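Local coordinates for endo-beta-1,4-glucanase (cellulase B) (Bacillus halodurans, PDB 4V2X), which probably hydrolyses beta-1,4-glucosidic bonds in beta-glucans and xyloglucan, using a family 5 catalytic module joined to Ig-like and CBM46 modules, at residues Thr188-Glu193 / Asp234-Val239. Sequence-based numbering, arbitrary orientation.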
# COMPACT_ATOMS: atom_id res chain seq x y z
N THR A 188 -22.66 -21.88 -5.58
CA THR A 188 -21.58 -21.16 -4.90
C THR A 188 -20.48 -22.08 -4.35
O THR A 188 -19.48 -21.59 -3.83
CB THR A 188 -22.11 -20.27 -3.76
OG1 THR A 188 -22.88 -21.06 -2.84
CG2 THR A 188 -22.98 -19.16 -4.33
N LYS A 189 -20.67 -23.39 -4.47
CA LYS A 189 -19.60 -24.35 -4.18
C LYS A 189 -18.46 -24.24 -5.21
O LYS A 189 -17.36 -24.75 -4.97
CB LYS A 189 -20.14 -25.78 -4.13
CG LYS A 189 -21.08 -25.99 -2.96
CD LYS A 189 -21.60 -27.41 -2.87
CE LYS A 189 -20.54 -28.36 -2.35
NZ LYS A 189 -21.14 -29.69 -2.06
N LEU A 190 -18.74 -23.60 -6.34
CA LEU A 190 -17.69 -23.16 -7.27
C LEU A 190 -17.17 -21.80 -6.81
O LEU A 190 -17.94 -20.84 -6.68
CB LEU A 190 -18.22 -23.05 -8.71
CG LEU A 190 -17.28 -22.46 -9.76
CD1 LEU A 190 -16.01 -23.29 -9.92
CD2 LEU A 190 -18.00 -22.32 -11.10
N MET A 191 -15.87 -21.72 -6.53
CA MET A 191 -15.23 -20.47 -6.11
C MET A 191 -14.16 -20.07 -7.13
O MET A 191 -13.63 -20.92 -7.85
CB MET A 191 -14.62 -20.62 -4.71
CG MET A 191 -13.37 -21.49 -4.64
SD MET A 191 -13.10 -22.18 -3.00
CE MET A 191 -14.24 -23.56 -3.07
N PHE A 192 -13.86 -18.77 -7.18
CA PHE A 192 -12.86 -18.23 -8.10
C PHE A 192 -11.62 -17.76 -7.34
O PHE A 192 -11.74 -17.10 -6.32
CB PHE A 192 -13.39 -17.00 -8.85
CG PHE A 192 -14.65 -17.23 -9.65
CD1 PHE A 192 -15.02 -18.49 -10.11
CD2 PHE A 192 -15.46 -16.15 -9.99
CE1 PHE A 192 -16.17 -18.66 -10.86
CE2 PHE A 192 -16.61 -16.31 -10.74
CZ PHE A 192 -16.97 -17.57 -11.17
N GLU A 193 -10.45 -18.07 -7.90
CA GLU A 193 -9.15 -17.62 -7.38
C GLU A 193 -8.49 -16.72 -8.43
O GLU A 193 -8.33 -17.11 -9.58
CB GLU A 193 -8.27 -18.84 -7.11
CG GLU A 193 -6.84 -18.57 -6.68
CD GLU A 193 -5.98 -19.82 -6.68
OE1 GLU A 193 -6.35 -20.81 -7.35
OE2 GLU A 193 -4.93 -19.82 -6.02
N ASP A 234 -22.48 -12.12 -6.71
CA ASP A 234 -22.52 -11.14 -5.63
C ASP A 234 -22.09 -11.74 -4.29
O ASP A 234 -21.62 -11.02 -3.42
CB ASP A 234 -23.91 -10.49 -5.51
CG ASP A 234 -25.02 -11.50 -5.26
OD1 ASP A 234 -24.91 -12.66 -5.70
OD2 ASP A 234 -26.02 -11.10 -4.62
N ILE A 235 -22.27 -13.05 -4.13
CA ILE A 235 -21.89 -13.75 -2.90
C ILE A 235 -20.87 -14.89 -3.07
O ILE A 235 -20.39 -15.44 -2.08
CB ILE A 235 -23.13 -14.30 -2.15
CG1 ILE A 235 -23.85 -15.37 -2.97
CG2 ILE A 235 -24.07 -13.15 -1.80
CD1 ILE A 235 -24.95 -16.09 -2.20
N ARG A 236 -20.53 -15.24 -4.31
CA ARG A 236 -19.62 -16.37 -4.56
C ARG A 236 -18.31 -16.13 -3.84
O ARG A 236 -17.73 -15.06 -3.96
CB ARG A 236 -19.35 -16.54 -6.05
CG ARG A 236 -18.52 -17.77 -6.39
CD ARG A 236 -18.28 -17.89 -7.89
NE ARG A 236 -19.53 -17.82 -8.64
CZ ARG A 236 -20.45 -18.78 -8.71
NH1 ARG A 236 -20.28 -19.94 -8.08
NH2 ARG A 236 -21.57 -18.58 -9.40
N PRO A 237 -17.83 -17.14 -3.09
CA PRO A 237 -16.54 -16.96 -2.44
C PRO A 237 -15.40 -16.72 -3.43
O PRO A 237 -15.35 -17.33 -4.50
CB PRO A 237 -16.35 -18.27 -1.69
CG PRO A 237 -17.74 -18.64 -1.31
CD PRO A 237 -18.54 -18.30 -2.54
N LEU A 238 -14.51 -15.81 -3.06
CA LEU A 238 -13.37 -15.44 -3.88
C LEU A 238 -12.10 -15.69 -3.10
O LEU A 238 -12.01 -15.38 -1.90
CB LEU A 238 -13.44 -13.96 -4.28
CG LEU A 238 -14.74 -13.55 -4.98
CD1 LEU A 238 -14.70 -12.08 -5.33
CD2 LEU A 238 -14.98 -14.40 -6.22
N VAL A 239 -11.11 -16.24 -3.80
CA VAL A 239 -9.85 -16.65 -3.19
C VAL A 239 -8.75 -15.72 -3.65
O VAL A 239 -8.53 -15.56 -4.86
CB VAL A 239 -9.51 -18.12 -3.55
CG1 VAL A 239 -8.24 -18.57 -2.84
CG2 VAL A 239 -10.66 -19.05 -3.20
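Arg236 lays its CD methylene over the face of the Phe192 ring, 3.6 Å from the centroid and close to the ring normal, a CH-pi contact that suits arginine's long aliphatic stem. With CG anti to the backbone N (chi1 -175°) and a bend at chi3, the chain passes over the ring and brings NH1 to Leu190 O at 2.9 Å. That carbonyl lies at the edge of the guanidinium, in its plane, and the N-H points at it nearly straight (166°). The same group is also held from beyond the two segments: NE by Asn233, NH2 by the Tyr186 carbonyl and NH1 by that of Pro187, which together probably fix its rotation. Replacing Arg236 with an alanine would probably uncover this ring face and leave the Leu190 carbonyl without its side-chain donor. Apolar Leu238 suits the same buried side, its CD2 meeting Phe192 CB at 4.0 Å. Behind these side chains the backbones run parallel: Val239 N donates to Phe192 O at 2.7 Å, while the bond from Phe192 N to Pro237 O is weak. The segments enter neighbouring strands, 190-193 and 238-241, of the (beta/alpha)8 barrel of family 5 glycoside hydrolases, linked by a right-handed beta-alpha-beta crossover through helix 209-227. Phe192 and Leu238 face that helix. On the other side flexible, apolar Met191 fits against compact Pro237 and Val239, and Arg107 salt-bridges the Glu193 carboxylate in the barrel interior.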